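Local atomic coordinates of phospholyase (Arthrobacter aurescens, PDB entry 5G4I), a protein that acts as a pyridoxal-phosphate-dependent phospholyase, probably eliminating phosphate from a phosphorylated amine, and is related to the class III transaminases. Residues V56-Y61 / A424-G429; Q354-V359 / L433-L438; K388-D393 / N409-R414. All blocks are in the same frame, centred on the assembly; numbering follows the deposited sequence. Where two conformers were deposited one is given.

Contact 1 of 3, residues V56-Y61 / A424-G429; sequences VYLDGY and ADILLG. With PO4 (phosphate ion), chain D.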
ATOM      1  N   VAL A  56       3.950  30.172  13.523  1.00 15.80           N
ATOM      2  CA  VAL A  56       4.881  29.047  13.788  1.00 15.12           C
ATOM      3  C   VAL A  56       4.398  28.194  14.951  1.00 16.58           C
ATOM      4  O   VAL A  56       3.964  28.699  16.016  1.00 17.70           O
ATOM      5  CB  VAL A  56       6.315  29.572  14.025  1.00 16.39           C
ATOM      6  CG1 VAL A  56       7.265  28.415  14.374  1.00 19.32           C
ATOM      7  CG2 VAL A  56       6.815  30.311  12.834  1.00 18.75           C
ATOM      8  N   TYR A  57       4.506  26.852  14.786  1.00 14.55           N
ATOM      9  CA  TYR A  57       4.075  25.937  15.808  1.00 13.82           C
ATOM     10  C   TYR A  57       5.204  24.900  16.153  1.00 12.42           C
ATOM     11  O   TYR A  57       5.958  24.489  15.238  1.00 13.84           O
ATOM     12  CB  TYR A  57       2.836  25.096  15.375  1.00 14.17           C
ATOM     13  CG  TYR A  57       1.632  25.884  14.890  1.00 13.20           C
ATOM     14  CD1 TYR A  57       1.633  26.398  13.607  1.00 15.05           C
ATOM     15  CD2 TYR A  57       0.583  26.102  15.697  1.00 15.17           C
ATOM     16  CE1 TYR A  57       0.550  27.143  13.135  1.00 15.78           C
ATOM     17  CE2 TYR A  57      -0.568  26.797  15.236  1.00 15.62           C
ATOM     18  CZ  TYR A  57      -0.486  27.386  14.001  1.00 16.65           C
ATOM     19  OH  TYR A  57      -1.597  28.087  13.539  1.00 18.34           O
ATOM     20  N   LEU A  58       5.198  24.517  17.418  1.00 12.63           N
ATOM     21  CA  LEU A  58       6.003  23.380  17.924  1.00 12.15           C
ATOM     22  C   LEU A  58       5.167  22.102  17.676  1.00 11.35           C
ATOM     23  O   LEU A  58       4.049  21.987  18.123  1.00 12.67           O
ATOM     24  CB  LEU A  58       6.314  23.546  19.409  1.00 12.47           C
ATOM     25  CG  LEU A  58       7.132  22.393  20.070  1.00 13.24           C
ATOM     26  CD1 LEU A  58       8.453  22.185  19.422  1.00 12.87           C
ATOM     27  CD2 LEU A  58       7.281  22.645  21.579  1.00 14.46           C
ATOM     28  N   ASP A  59       5.779  21.113  16.940  1.00 11.35           N
ATOM     29  CA  ASP A  59       5.134  19.823  16.665  1.00 11.48           C
ATOM     30  C   ASP A  59       5.229  18.866  17.837  1.00 10.93           C
ATOM     31  O   ASP A  59       6.317  18.296  18.044  1.00 12.67           O
ATOM     32  CB  ASP A  59       5.734  19.205  15.381  1.00 11.26           C
ATOM     33  CG  ASP A  59       4.940  18.005  14.842  1.00 12.04           C
ATOM     34  OD1 ASP A  59       4.105  17.455  15.600  1.00 11.92           O
ATOM     35  OD2 ASP A  59       5.207  17.683  13.658  1.00 12.26           O
ATOM     36  N   GLY A  60       4.164  18.721  18.637  1.00 11.89           N
ATOM     37  CA  GLY A  60       4.059  17.671  19.669  1.00 10.80           C
ATOM     38  C   GLY A  60       3.256  16.430  19.348  1.00 12.48           C
ATOM     39  O   GLY A  60       2.783  15.718  20.259  1.00 13.79           O
ATOM     40  N   TYR A  61       3.096  16.204  18.018  1.00 11.26           N
ATOM     41  CA  TYR A  61       2.154  15.180  17.535  1.00 12.59           C
ATOM     42  C   TYR A  61       2.642  14.202  16.480  1.00 12.72           C
ATOM     43  O   TYR A  61       2.242  13.029  16.495  1.00 13.84           O
ATOM     44  CB  TYR A  61       0.803  15.890  17.033  1.00 14.25           C
ATOM     45  CG  TYR A  61      -0.185  14.938  16.362  1.00 17.07           C
ATOM     46  CD1 TYR A  61      -0.835  14.023  17.089  1.00 22.22           C
ATOM     47  CD2 TYR A  61      -0.189  14.847  14.990  1.00 22.10           C
ATOM     48  CE1 TYR A  61      -1.624  13.056  16.445  1.00 20.28           C
ATOM     49  CE2 TYR A  61      -0.943  13.882  14.350  1.00 25.96           C
ATOM     50  CZ  TYR A  61      -1.648  13.070  15.127  1.00 20.97           C
ATOM     51  OH  TYR A  61      -2.378  12.100  14.416  1.00 37.40           O
ATOM     52  N   ALA A 424      10.727  20.161  25.111  1.00 10.33           N
ATOM     53  CA  ALA A 424       9.958  19.611  26.172  1.00 11.49           C
ATOM     54  C   ALA A 424       9.509  20.733  27.158  1.00 11.93           C
ATOM     55  O   ALA A 424       8.341  20.757  27.623  1.00 12.11           O
ATOM     56  CB  ALA A 424      10.685  18.507  26.937  1.00 12.40           C
ATOM     57  N   ASP A 425      10.487  21.611  27.512  1.00 12.05           N
ATOM     58  CA  ASP A 425      10.124  22.663  28.483  1.00 12.52           C
ATOM     59  C   ASP A 425       9.137  23.660  27.908  1.00 12.97           C
ATOM     60  O   ASP A 425       8.236  24.104  28.631  1.00 13.57           O
ATOM     61  CB  ASP A 425      11.411  23.396  28.927  1.00 13.83           C
ATOM     62  CG  ASP A 425      12.319  22.512  29.855  1.00 13.05           C
ATOM     63  OD1 ASP A 425      11.846  21.553  30.502  1.00 14.74           O
ATOM     64  OD2 ASP A 425      13.543  22.912  29.975  1.00 18.15           O
ATOM     65  N   ILE A 426       9.260  23.979  26.620  1.00 11.69           N
ATOM     66  CA  ILE A 426       8.210  24.856  25.993  1.00 12.26           C
ATOM     67  C   ILE A 426       6.817  24.216  26.076  1.00 13.56           C
ATOM     68  O   ILE A 426       5.864  24.769  26.575  1.00 13.80           O
ATOM     69  CB  ILE A 426       8.622  25.262  24.579  1.00 13.71           C
ATOM     70  CG1 ILE A 426       9.844  26.136  24.538  1.00 15.07           C
ATOM     71  CG2 ILE A 426       7.425  25.860  23.829  1.00 15.37           C
ATOM     72  CD1 ILE A 426      10.575  26.207  23.188  1.00 18.01           C
ATOM     73  N   LEU A 427       6.745  22.946  25.600  1.00 12.00           N
ATOM     74  CA  LEU A 427       5.468  22.216  25.559  1.00 13.04           C
ATOM     75  C   LEU A 427       4.854  22.131  26.959  1.00 12.26           C
ATOM     76  O   LEU A 427       3.661  22.395  27.166  1.00 12.95           O
ATOM     77  CB  LEU A 427       5.662  20.797  24.896  1.00 13.32           C
ATOM     78  CG  LEU A 427       4.383  19.951  24.793  1.00 14.17           C
ATOM     79  CD1 LEU A 427       4.462  19.086  23.510  1.00 16.51           C
ATOM     80  CD2 LEU A 427       4.076  19.136  26.002  1.00 14.88           C
ATOM     81  N   LEU A 428       5.635  21.629  27.948  1.00 11.21           N
ATOM     82  CA  LEU A 428       5.144  21.359  29.319  1.00 12.79           C
ATOM     83  C   LEU A 428       4.728  22.661  30.069  1.00 13.28           C
ATOM     84  O   LEU A 428       3.716  22.718  30.782  1.00 13.34           O
ATOM     85  CB  LEU A 428       6.199  20.550  30.138  1.00 12.60           C
ATOM     86  CG  LEU A 428       6.398  19.067  29.623  1.00 13.97           C
ATOM     87  CD1 LEU A 428       7.725  18.589  30.211  1.00 16.19           C
ATOM     88  CD2 LEU A 428       5.255  18.206  30.006  1.00 16.81           C
ATOM     89  N   GLY A 429       5.480  23.723  29.801  1.00 11.74           N
ATOM     90  CA  GLY A 429       5.121  25.054  30.427  1.00 14.49           C
ATOM     91  C   GLY A 429       3.789  25.592  29.848  1.00 14.23           C
ATOM     92  O   GLY A 429       2.892  26.036  30.581  1.00 13.39           O
TER
HETATM   93  P   PO4 D1442      -2.189   8.956  14.031  1.00 28.35           P
HETATM   94  O1  PO4 D1442      -1.597   8.013  14.904  1.00 29.41           O
HETATM   95  O2  PO4 D1442      -1.239   9.952  13.371  1.00 33.92           O
HETATM   96  O3  PO4 D1442      -2.692   9.876  15.138  1.00 43.89           O
HETATM   97  O4  PO4 D1442      -3.287   8.521  13.095  1.00 36.71           O

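Contact 2 of 3, residues Q354-V359 / L433-L438; sequences QRSGNV and LSLASL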
ATOM      1  N   GLN A 354      -0.300  15.594  40.362  1.00 27.52           N
ATOM      2  CA  GLN A 354      -0.480  15.843  41.820  1.00 28.88           C
ATOM      3  C   GLN A 354      -1.159  17.169  42.078  1.00 29.67           C
ATOM      4  O   GLN A 354      -2.007  17.214  42.932  1.00 32.75           O
ATOM      5  CB  GLN A 354       0.840  15.767  42.604  1.00 31.03           C
ATOM      6  CG  GLN A 354       1.283  14.354  42.942  1.00 37.85           C
ATOM      7  N   ARG A 355      -0.820  18.204  41.359  1.00 26.78           N
ATOM      8  CA  ARG A 355      -1.372  19.520  41.513  1.00 30.79           C
ATOM      9  C   ARG A 355      -2.699  19.849  40.813  1.00 34.25           C
ATOM     10  O   ARG A 355      -3.364  20.825  41.200  1.00 34.18           O
ATOM     11  CB  ARG A 355      -0.395  20.551  40.969  1.00 34.76           C
ATOM     12  CG  ARG A 355       0.960  20.602  41.620  1.00 38.27           C
ATOM     13  CD  ARG A 355       1.903  21.251  40.615  1.00 38.80           C
ATOM     14  NE  ARG A 355       3.295  21.080  41.016  1.00 40.32           N
ATOM     15  CZ  ARG A 355       4.345  21.418  40.246  1.00 42.96           C
ATOM     16  NH1 ARG A 355       4.221  21.893  38.971  1.00 43.53           N
ATOM     17  NH2 ARG A 355       5.532  21.254  40.753  1.00 47.31           N
ATOM     18  N   SER A 356      -3.094  19.143  39.752  1.00 27.39           N
ATOM     19  CA  SER A 356      -4.332  19.520  39.006  1.00 25.94           C
ATOM     20  C   SER A 356      -5.437  18.558  39.307  1.00 25.88           C
ATOM     21  O   SER A 356      -5.333  17.337  39.086  1.00 21.74           O
ATOM     22  CB  SER A 356      -4.096  19.624  37.478  1.00 27.41           C
ATOM     23  OG  SER A 356      -5.305  19.916  36.757  1.00 24.02           O
ATOM     24  N   GLY A 357      -6.590  19.095  39.790  1.00 24.10           N
ATOM     25  CA  GLY A 357      -7.760  18.260  39.934  1.00 24.65           C
ATOM     26  C   GLY A 357      -8.408  17.848  38.596  1.00 20.28           C
ATOM     27  O   GLY A 357      -9.355  16.976  38.623  1.00 24.02           O
ATOM     28  N   ASN A 358      -7.943  18.411  37.428  1.00 21.06           N
ATOM     29  CA  ASN A 358      -8.407  17.957  36.123  1.00 18.06           C
ATOM     30  C   ASN A 358      -7.470  16.863  35.469  1.00 18.67           C
ATOM     31  O   ASN A 358      -7.736  16.470  34.352  1.00 20.38           O
ATOM     32  CB  ASN A 358      -8.612  19.089  35.141  1.00 21.09           C
ATOM     33  CG  ASN A 358      -9.704  20.057  35.589  1.00 22.57           C
ATOM     34  OD1 ASN A 358      -9.390  21.234  35.796  1.00 24.27           O
ATOM     35  ND2 ASN A 358     -10.961  19.611  35.613  1.00 20.96           N
ATOM     36  N   VAL A 359      -6.475  16.374  36.211  1.00 18.48           N
ATOM     37  CA  VAL A 359      -5.551  15.309  35.687  1.00 19.89           C
ATOM     38  C   VAL A 359      -5.639  14.050  36.491  1.00 20.03           C
ATOM     39  O   VAL A 359      -5.479  14.098  37.716  1.00 23.58           O
ATOM     40  CB  VAL A 359      -4.139  15.869  35.585  1.00 18.43           C
ATOM     41  CG1 VAL A 359      -3.118  14.812  35.037  1.00 18.92           C
ATOM     42  CG2 VAL A 359      -4.061  17.100  34.687  1.00 18.95           C
ATOM     43  N   LEU A 433       0.123  26.154  31.934  1.00 14.62           N
ATOM     44  CA  LEU A 433      -0.637  27.386  31.823  1.00 16.62           C
ATOM     45  C   LEU A 433      -2.038  27.155  31.246  1.00 19.25           C
ATOM     46  O   LEU A 433      -3.065  27.733  31.704  1.00 19.61           O
ATOM     47  CB  LEU A 433       0.142  28.419  31.053  1.00 15.39           C
ATOM     48  CG  LEU A 433       1.472  28.900  31.718  1.00 15.87           C
ATOM     49  CD1 LEU A 433       2.271  29.657  30.734  1.00 16.99           C
ATOM     50  CD2 LEU A 433       1.260  29.662  33.038  1.00 18.22           C
ATOM     51  N   SER A 434      -2.139  26.279  30.259  1.00 16.83           N
ATOM     52  CA  SER A 434      -3.442  25.888  29.727  1.00 16.73           C
ATOM     53  C   SER A 434      -4.360  25.218  30.776  1.00 15.97           C
ATOM     54  O   SER A 434      -5.582  25.554  30.898  1.00 17.32           O
ATOM     55  CB  SER A 434      -3.181  25.039  28.425  1.00 16.27           C
ATOM     56  OG  SER A 434      -4.459  24.899  27.721  1.00 20.96           O
ATOM     57  N   LEU A 435      -3.885  24.245  31.524  1.00 15.18           N
ATOM     58  CA  LEU A 435      -4.577  23.569  32.613  1.00 16.51           C
ATOM     59  C   LEU A 435      -5.080  24.620  33.641  1.00 17.62           C
ATOM     60  O   LEU A 435      -6.244  24.549  34.139  1.00 19.40           O
ATOM     61  CB  LEU A 435      -3.743  22.499  33.277  1.00 18.13           C
ATOM     62  CG  LEU A 435      -3.601  21.208  32.467  1.00 18.85           C
ATOM     63  CD1 LEU A 435      -2.460  20.400  33.059  1.00 18.61           C
ATOM     64  CD2 LEU A 435      -4.845  20.351  32.440  1.00 19.47           C
ATOM     65  N   ALA A 436      -4.211  25.571  33.939  1.00 19.29           N
ATOM     66  CA  ALA A 436      -4.569  26.534  34.972  1.00 22.91           C
ATOM     67  C   ALA A 436      -5.724  27.415  34.504  1.00 24.60           C
ATOM     68  O   ALA A 436      -6.430  27.951  35.358  1.00 24.07           O
ATOM     69  CB  ALA A 436      -3.362  27.353  35.368  1.00 23.42           C
ATOM     70  N   SER A 437      -5.931  27.582  33.204  1.00 21.76           N
ATOM     71  CA  SER A 437      -7.015  28.362  32.636  0.50 23.47           C
ATOM     72  C   SER A 437      -8.391  27.651  32.625  1.00 23.36           C
ATOM     73  O   SER A 437      -9.428  28.293  32.288  1.00 27.09           O
ATOM     74  CB  SER A 437      -6.676  28.699  31.196  0.50 26.59           C
ATOM     75  OG  SER A 437      -5.820  29.794  31.128  0.50 31.18           O
ATOM     76  N   LEU A 438      -8.472  26.385  32.942  1.00 20.97           N
ATOM     77  CA  LEU A 438      -9.792  25.680  32.935  1.00 22.20           C
ATOM     78  C   LEU A 438     -10.703  26.228  34.096  1.00 29.14           C
ATOM     79  O   LEU A 438     -10.185  26.699  35.085  1.00 27.71           O
ATOM     80  CB  LEU A 438      -9.648  24.171  33.063  1.00 22.10           C
ATOM     81  CG  LEU A 438      -8.908  23.451  31.909  1.00 21.19           C
ATOM     82  CD1 LEU A 438      -8.677  22.003  32.231  1.00 20.99           C
ATOM     83  CD2 LEU A 438      -9.623  23.673  30.558  1.00 24.33           C
TER

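Contact 3 of 3, residues K388-D393 / N409-R414; sequences KILIED and NVLKMR. With PO4 (phosphate ion), chain D.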
ATOM      1  N   LYS A 388     -10.889  18.786  24.617  1.00 16.17           N
ATOM      2  CA  LYS A 388     -10.951  19.550  23.390  1.00 17.58           C
ATOM      3  C   LYS A 388     -10.507  21.007  23.582  1.00 16.71           C
ATOM      4  O   LYS A 388      -9.820  21.627  22.769  1.00 16.29           O
ATOM      5  CB  LYS A 388     -12.381  19.448  22.775  1.00 20.42           C
ATOM      6  CG  LYS A 388     -12.570  20.273  21.571  1.00 26.05           C
ATOM      7  CD  LYS A 388     -11.827  19.794  20.397  1.00 32.74           C
ATOM      8  CE  LYS A 388     -12.344  20.492  19.098  1.00 35.26           C
ATOM      9  NZ  LYS A 388     -11.318  20.310  18.078  1.00 37.88           N
ATOM     10  N   ILE A 389     -10.999  21.591  24.696  1.00 16.36           N
ATOM     11  CA  ILE A 389     -10.586  22.981  25.098  1.00 16.92           C
ATOM     12  C   ILE A 389      -9.040  23.099  25.168  1.00 16.25           C
ATOM     13  O   ILE A 389      -8.434  24.039  24.596  1.00 16.78           O
ATOM     14  CB  ILE A 389     -11.256  23.415  26.454  1.00 20.82           C
ATOM     15  CG1 ILE A 389     -12.750  23.665  26.225  1.00 21.72           C
ATOM     16  CG2 ILE A 389     -10.558  24.613  27.023  1.00 21.05           C
ATOM     17  CD1 ILE A 389     -13.567  23.913  27.501  1.00 26.32           C
ATOM     18  N   LEU A 390      -8.438  22.113  25.840  1.00 16.18           N
ATOM     19  CA  LEU A 390      -6.958  22.102  25.966  1.00 15.98           C
ATOM     20  C   LEU A 390      -6.223  21.973  24.597  1.00 15.61           C
ATOM     21  O   LEU A 390      -5.214  22.656  24.345  1.00 15.08           O
ATOM     22  CB  LEU A 390      -6.514  21.010  26.876  1.00 16.10           C
ATOM     23  CG  LEU A 390      -6.894  21.107  28.390  1.00 17.30           C
ATOM     24  CD1 LEU A 390      -6.691  19.798  29.134  1.00 17.30           C
ATOM     25  CD2 LEU A 390      -6.063  22.191  29.085  1.00 18.71           C
ATOM     26  N   ILE A 391      -6.739  21.083  23.758  1.00 14.03           N
ATOM     27  CA  ILE A 391      -6.108  20.937  22.413  1.00 14.06           C
ATOM     28  C   ILE A 391      -6.170  22.227  21.560  1.00 15.80           C
ATOM     29  O   ILE A 391      -5.178  22.649  20.967  1.00 14.89           O
ATOM     30  CB  ILE A 391      -6.769  19.728  21.674  1.00 15.20           C
ATOM     31  CG1 ILE A 391      -6.374  18.452  22.358  1.00 16.12           C
ATOM     32  CG2 ILE A 391      -6.421  19.696  20.187  1.00 17.63           C
ATOM     33  CD1 ILE A 391      -7.249  17.238  21.971  1.00 18.91           C
ATOM     34  N   GLU A 392      -7.369  22.893  21.558  1.00 15.89           N
ATOM     35  CA  GLU A 392      -7.478  24.148  20.818  1.00 15.92           C
ATOM     36  C   GLU A 392      -6.656  25.287  21.464  1.00 13.53           C
ATOM     37  O   GLU A 392      -6.061  26.126  20.737  1.00 15.16           O
ATOM     38  CB  GLU A 392      -8.957  24.512  20.688  1.00 15.33           C
ATOM     39  CG  GLU A 392      -9.768  23.549  19.825  1.00 16.45           C
ATOM     40  CD  GLU A 392      -9.586  23.699  18.299  1.00 15.96           C
ATOM     41  OE1 GLU A 392      -8.949  24.663  17.883  1.00 17.51           O
ATOM     42  OE2 GLU A 392     -10.255  22.868  17.558  1.00 19.33           O
ATOM     43  N   ASP A 393      -6.669  25.348  22.818  1.00 14.87           N
ATOM     44  CA  ASP A 393      -5.885  26.353  23.506  1.00 15.44           C
ATOM     45  C   ASP A 393      -4.342  26.226  23.255  1.00 14.72           C
ATOM     46  O   ASP A 393      -3.602  27.162  22.994  1.00 16.38           O
ATOM     47  CB  ASP A 393      -6.191  26.370  25.025  1.00 17.93           C
ATOM     48  CG  ASP A 393      -5.492  27.518  25.737  1.00 21.14           C
ATOM     49  OD1 ASP A 393      -5.773  28.670  25.396  1.00 25.55           O
ATOM     50  OD2 ASP A 393      -4.683  27.283  26.566  1.00 25.67           O
ATOM     51  N   ASN A 409     -10.506  11.401  26.086  1.00 15.72           N
ATOM     52  CA  ASN A 409      -9.965  12.255  27.158  1.00 16.42           C
ATOM     53  C   ASN A 409      -8.506  12.052  27.528  1.00 16.32           C
ATOM     54  O   ASN A 409      -8.078  12.506  28.586  1.00 16.25           O
ATOM     55  CB  ASN A 409     -10.837  12.113  28.414  1.00 17.05           C
ATOM     56  CG  ASN A 409     -10.609  10.805  29.119  1.00 16.80           C
ATOM     57  OD1 ASN A 409     -10.661   9.749  28.464  1.00 22.08           O
ATOM     58  ND2 ASN A 409     -10.379  10.806  30.387  1.00 19.05           N
ATOM     59  N   VAL A 410      -7.740  11.282  26.709  1.00 15.47           N
ATOM     60  CA  VAL A 410      -6.299  11.118  27.003  1.00 14.32           C
ATOM     61  C   VAL A 410      -5.515  12.023  26.067  1.00 15.23           C
ATOM     62  O   VAL A 410      -5.515  11.850  24.858  1.00 15.77           O
ATOM     63  CB  VAL A 410      -5.854   9.665  26.903  1.00 14.87           C
ATOM     64  CG1 VAL A 410      -4.357   9.552  27.202  1.00 17.04           C
ATOM     65  CG2 VAL A 410      -6.678   8.745  27.780  1.00 17.69           C
ATOM     66  N   LEU A 411      -4.912  13.065  26.661  1.00 15.83           N
ATOM     67  CA  LEU A 411      -4.137  14.045  25.901  1.00 19.57           C
ATOM     68  C   LEU A 411      -2.841  13.384  25.485  1.00 25.79           C
ATOM     69  O   LEU A 411      -2.237  12.729  26.337  1.00 30.18           O
ATOM     70  CB  LEU A 411      -4.008  15.313  26.861  1.00 21.55           C
ATOM     71  CG  LEU A 411      -3.813  16.630  26.295  1.00 26.82           C
ATOM     72  CD1 LEU A 411      -5.041  17.112  25.525  1.00 24.77           C
ATOM     73  CD2 LEU A 411      -3.485  17.586  27.386  1.00 24.28           C
ATOM     74  N   LYS A 412      -2.545  13.430  24.179  1.00 22.23           N
ATOM     75  CA  LYS A 412      -1.471  12.648  23.575  1.00 27.55           C
ATOM     76  C   LYS A 412      -0.383  13.520  23.007  1.00 32.28           C
ATOM     77  O   LYS A 412      -0.670  14.427  22.189  1.00 32.98           O
ATOM     78  CB  LYS A 412      -2.000  11.899  22.447  1.00 28.49           C
ATOM     79  CG  LYS A 412      -1.011  11.022  21.729  1.00 36.90           C
ATOM     80  CD  LYS A 412      -1.315  11.011  20.255  1.00 34.69           C
ATOM     81  CE  LYS A 412      -2.003   9.801  19.733  1.00 38.94           C
ATOM     82  NZ  LYS A 412      -1.861   9.683  18.270  1.00 34.73           N
ATOM     83  N   MET A 413       0.857  13.116  23.315  1.00 22.66           N
ATOM     84  CA  MET A 413       2.036  13.901  22.833  1.00 20.37           C
ATOM     85  C   MET A 413       3.106  12.960  22.364  1.00 18.51           C
ATOM     86  O   MET A 413       3.439  11.988  23.104  1.00 17.65           O
ATOM     87  CB  MET A 413       2.510  14.628  23.975  1.00 20.83           C
ATOM     88  CG  MET A 413       1.504  15.733  24.280  1.00 27.71           C
ATOM     89  SD  MET A 413       1.336  16.462  25.863  1.00 27.91           S
ATOM     90  CE  MET A 413       2.152  15.873  27.319  1.00 17.77           C
ATOM     91  N   ARG A 414       3.512  13.186  21.129  1.00 14.20           N
ATOM     92  CA  ARG A 414       4.249  12.176  20.346  1.00 15.71           C
ATOM     93  C   ARG A 414       4.941  12.957  19.260  1.00 13.69           C
ATOM     94  O   ARG A 414       4.629  12.830  18.103  1.00 15.69           O
ATOM     95  CB  ARG A 414       3.258  11.076  19.792  1.00 16.73           C
ATOM     96  CG  ARG A 414       3.892   9.961  18.871  1.00 16.02           C
ATOM     97  CD  ARG A 414       2.872   9.207  17.969  1.00 19.04           C
ATOM     98  NE  ARG A 414       2.344  10.208  17.029  1.00 16.30           N
ATOM     99  CZ  ARG A 414       1.278   9.987  16.229  1.00 15.87           C
ATOM    100  NH1 ARG A 414       0.815   8.720  16.023  1.00 18.04           N
ATOM    101  NH2 ARG A 414       0.787  10.893  15.405  1.00 18.83           N
TER
HETATM  102  P   PO4 D1442      -2.189   8.956  14.031  1.00 28.35           P
HETATM  103  O1  PO4 D1442      -1.597   8.013  14.904  1.00 29.41           O
HETATM  104  O2  PO4 D1442      -1.239   9.952  13.371  1.00 33.92           O
HETATM  105  O3  PO4 D1442      -2.692   9.876  15.138  1.00 43.89           O
HETATM  106  O4  PO4 D1442      -3.287   8.521  13.095  1.00 36.71           O

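Contact 1 of 3, residues V56-Y61 / A424-G429
Leu58 reaches across from strand 56-59 to the helix that holds Ile426 and Leu427. Its CG stands anti to the backbone N (chi1 179°), and this sends CD2 to the helix surface. CD2 comes within 3.9 Å of CG2 of Ile426, and the two side chains cross obliquely. The same CD2 also rests against Leu427, 4.1 Å from its CB, so one methyl serves two neighbouring residues of the helix. Two residues on from Leu58, CA of Gly60 lies 4.1 Å from CD1 of Leu427. The missing CB matters here, because a CB on Gly60 would run into that methyl. No hydrogen bond crosses between strand and helix.

Past the strand the chain turns toward a polar site. Asp59 OD1 accepts the backbone N of Tyr61 at 2.9 Å nearly along its C-O bond, forming an Asx turn. The Tyr61 ring meets a phosphate ion, probably from the crystallisation liquor, at its edge. OH points to phosphate O3, but the modelled 2.4 Å is very short and doubtful in detail. Arg414 and Gln254 of the same chain and Arg90 of the second subunit also bind this ion. The apolar half is strand-on-helix packing in the smaller domain of a class III transaminase fold. The phosphate end is consistent with an anion pocket near the cofactor site, which Gln254 helps to form.

Contact 2 of 3, residues Q354-V359 / L433-L438
This is a small, mainly apolar contact between the end of helix 421-436 and the turn that leads from helix 334-355 into strand 359-365. It sits at the edge of the smaller domain, where that strand is an outermost one of its sheet within this chain. Ser356 and Leu435 are the nearest backbone pair, with CA atoms 7.6 Å apart.

Leu435 supplies both of its methyls. CD1 and CD2 each lie 4.0 Å from CG2 of Val359, so the fork of the leucine straddles one valine methyl. The two side chains cross at about a right angle. Leu438 meets Asn358 further along. Its CD1 is 3.7 Å from Asn358 OD1 and also near CG. The methyl lies over one face of the amide, toward its oxygen end. Asn358 CG lies anti to the carbonyl carbon (chi1 -63°), which brings the amide over to Leu438. ND2 donates to the backbone O of Ile374, which should hold the amide's rotation.

The turn is also tied within itself. Ser356 OG accepts the backbone N of Asn358 at 3.1 Å, making an ST turn. Ser356 O accepts the N of Val359, closing a type I beta turn.

Leu390 of helix 384-396 backs Leu435 too. Ser356 OG and Asn358 ND2 are engaged, one inside the turn and one by Ile374. No hydrogen bond joins the two segments. Their fit therefore depends on the shape of the leucine and valine methyls, while the turn's polar bonds set its own form.

Contact 3 of 3, residues K388-D393 / N409-R414
Ile391 and Leu411 are the nearest backbone pair, with CA atoms 8.0 Å apart where helix 384-396 lies on strand 410-413. That spacing leaves the contact to side chains. Leu411 points at the helix, and its CD1 meets CG1 of Ile391 at 3.7 Å. These two side chains slide past each other in opposite directions. The other methyl, CD2, lies 4.3 Å from CD1 of Leu390. Elsewhere on the helix, Lys388 NZ and Glu392 OE2 form a salt bridge one turn apart, using the anti lone pair of the oxygen.

Beyond the strand Arg414 binds the phosphate edge-on. Its chain bends at chi3 (65°) as it carries the guanidinium to the ion. NH1 donates to phosphate O1 at 2.8 Å. NH2 donates to O2 at 3.0 Å, and both bonds are fairly straight. NH2 also donates to Tyr61 O, and NH1 to Gln254. The Tyr61 ring adds a cation-pi contact. Lys412 NZ sits above one guanidinium face, displaced toward its rim. With a leucine in place of Arg414, the ion would probably lose its two-pronged grip and Tyr61 O its donor.

The apolar part is helix-on-sheet packing of an alpha/beta domain. The arginine end is consistent with the substrate-anion site of class III transaminase relatives.

All three contacts are mostly buried and belong to the smaller domain. Contacts 1 and 3 lie on inner strands of one sheet, their centres about 12 Å apart. Contact 2 lies at the sheet's outer edge, further from the centre of the chain, at the end of helix 421-436, the helix it shares with contact 1. Helices 384-396 and 421-436 pack on each other: Ser434 OG bonds to Asp393 OD2, joining contact 2 to contact 3. Leu427 against Met413 joins contact 1 to contact 3. Across the segments all three rest on apolar side chains, though contact 2 adds an amide. Only contacts 1 and 3 reach the phosphate.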